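Local coordinates for repressor protein (Enterobacteria phage N15, PDB 2HIN) that probably binds DNA through a helix-turn-helix as a Cro-type phage transcription factor and works as a homodimer, at residues Arg8-Val13 against Val46-Lys51. Residues are numbered along the deposited sequence; the frame is centred on the assembly and turned at random. Where two conformers were deposited one is given.
Sequences RHFGDV and VRTAYK
His9 and Lys51 mark the closest backbone approach, their CA atoms 8.8 Å apart, so the two chain segments meet through side chains alone and no hydrogen bond joins them. Each segment takes in the C-terminal end of a helix and the turn after it. Helix 3-10 stops at Phe10, Gly11 leaves helical geometry with a positive phi, and Asp12 then N-caps the next helix by binding the backbone N of Lys15. Helix 38-47 finishes in a Schellman motif with Ala49 as its C-prime residue, Tyr50 N bonding to Glu45 O and Ala49 N reaching Val46 O at 2.9 Å, and a type I' turn runs on from Thr48 to Lys51.

The imidazole of His9 makes most of the contact. Its CG lies anti to the backbone N (chi1 -179°), which sends the ring out to the opposite segment. There CE1 meets the aliphatic base of Lys51 at CG, 3.6 Å away, while NE2 sits 3.9 Å from the methyl CG2 of Thr48. That methyl also touches Phe10, whose CZ is 4.0 Å from it, and so it is shared by two aromatic rings. The rings support each other in turn: His9 CD2 lies 3.5 Å above the plane of the Phe10 ring, over its centre. OG1 of Thr48 hydrogen-bonds to Ile44 O in the helix behind it and to Leu52 N just past the turn, leaving the methyl for the aromatic pair.

This small surface contact, burying 148 Å², ties the end of the first helix to the end of helix 38-47 in the all-helical Cro domain. Phe10 packs further onto Ala16 and Val20 of helix 13-20, whereas Tyr50 stacks on Tyr50 of the second subunit, so the turn itself forms part of the dimer interface.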
# COMPACT_ATOMS: atom_id res chain seq x y z
N ARG A 8 15.71 -4.28 -9.11
CA ARG A 8 16.51 -3.21 -9.74
C ARG A 8 16.59 -1.98 -8.85
O ARG A 8 17.65 -1.36 -8.74
CB ARG A 8 15.85 -2.83 -11.07
CG ARG A 8 16.49 -1.65 -11.82
CD ARG A 8 15.73 -1.40 -13.12
NE ARG A 8 16.20 -0.24 -13.89
CZ ARG A 8 15.82 1.03 -13.72
NH1 ARG A 8 14.96 1.37 -12.76
NH2 ARG A 8 16.32 1.98 -14.51
N HIS A 9 15.48 -1.61 -8.23
CA HIS A 9 15.44 -0.41 -7.40
C HIS A 9 16.40 -0.50 -6.22
O HIS A 9 17.11 0.46 -5.92
CB HIS A 9 14.01 -0.19 -6.90
CG HIS A 9 13.85 1.04 -6.07
ND1 HIS A 9 13.79 2.30 -6.61
CD2 HIS A 9 13.74 1.19 -4.73
CE1 HIS A 9 13.63 3.18 -5.64
NE2 HIS A 9 13.64 2.54 -4.48
N PHE A 10 16.38 -1.62 -5.53
CA PHE A 10 17.19 -1.77 -4.30
C PHE A 10 18.58 -2.34 -4.58
O PHE A 10 19.47 -2.19 -3.75
CB PHE A 10 16.43 -2.61 -3.28
CG PHE A 10 15.29 -1.89 -2.65
CD1 PHE A 10 15.53 -0.94 -1.67
CD2 PHE A 10 14.00 -2.12 -3.03
CE1 PHE A 10 14.50 -0.26 -1.07
CE2 PHE A 10 12.96 -1.43 -2.41
CZ PHE A 10 13.23 -0.51 -1.42
N GLY A 11 18.73 -3.04 -5.70
CA GLY A 11 20.04 -3.56 -6.16
C GLY A 11 20.11 -5.08 -6.15
O GLY A 11 20.69 -5.68 -7.06
N ASP A 12 19.60 -5.72 -5.11
CA ASP A 12 19.55 -7.19 -5.05
C ASP A 12 18.40 -7.62 -4.17
O ASP A 12 17.71 -6.78 -3.58
CB ASP A 12 20.90 -7.81 -4.59
CG ASP A 12 21.30 -7.44 -3.20
OD1 ASP A 12 20.44 -7.10 -2.36
OD2 ASP A 12 22.52 -7.52 -2.92
N VAL A 13 18.18 -8.93 -4.10
CA VAL A 13 17.04 -9.44 -3.34
C VAL A 13 17.13 -9.12 -1.87
O VAL A 13 16.13 -8.72 -1.27
CB VAL A 13 16.80 -10.95 -3.57
CG1 VAL A 13 15.79 -11.51 -2.59
CG2 VAL A 13 16.36 -11.17 -5.00
N VAL A 46 4.23 2.89 -1.41
CA VAL A 46 4.32 3.84 -0.30
C VAL A 46 5.75 3.87 0.25
O VAL A 46 6.30 4.96 0.48
CB VAL A 46 3.29 3.46 0.80
CG1 VAL A 46 3.56 4.22 2.11
CG2 VAL A 46 1.87 3.74 0.28
N ARG A 47 6.35 2.72 0.48
CA ARG A 47 7.62 2.67 1.17
C ARG A 47 8.82 3.04 0.31
O ARG A 47 9.90 3.22 0.86
CB ARG A 47 7.75 1.35 1.92
CG ARG A 47 6.67 1.27 3.02
CD ARG A 47 6.81 0.16 4.01
NE ARG A 47 5.69 0.19 4.95
CZ ARG A 47 5.76 0.27 6.27
NH1 ARG A 47 6.92 0.24 6.90
NH2 ARG A 47 4.65 0.36 6.97
N THR A 48 8.61 3.22 -0.98
CA THR A 48 9.59 3.81 -1.90
C THR A 48 9.24 5.26 -2.22
O THR A 48 9.78 5.84 -3.17
CB THR A 48 9.76 2.99 -3.20
OG1 THR A 48 8.53 2.99 -3.94
CG2 THR A 48 10.22 1.57 -2.92
N ALA A 49 8.36 5.87 -1.42
CA ALA A 49 7.98 7.29 -1.60
C ALA A 49 7.47 7.52 -3.03
O ALA A 49 7.74 8.53 -3.66
CB ALA A 49 9.13 8.20 -1.26
N TYR A 50 6.75 6.53 -3.52
CA TYR A 50 6.05 6.54 -4.80
C TYR A 50 6.97 6.35 -5.99
O TYR A 50 6.54 6.49 -7.13
CB TYR A 50 5.20 7.80 -4.99
CG TYR A 50 4.33 8.16 -3.81
CD1 TYR A 50 3.61 7.22 -3.07
CD2 TYR A 50 4.21 9.49 -3.41
CE1 TYR A 50 2.80 7.60 -2.01
CE2 TYR A 50 3.39 9.87 -2.37
CZ TYR A 50 2.68 8.93 -1.66
OH TYR A 50 1.81 9.35 -0.68
N LYS A 51 8.23 6.01 -5.75
CA LYS A 51 9.16 5.80 -6.88
C LYS A 51 8.85 4.55 -7.69
O LYS A 51 9.11 4.53 -8.89
CB LYS A 51 10.62 5.76 -6.41
CG LYS A 51 11.64 5.45 -7.53
CD LYS A 51 11.61 6.45 -8.69
CE LYS A 51 12.72 6.13 -9.70
NZ LYS A 51 12.71 7.01 -10.89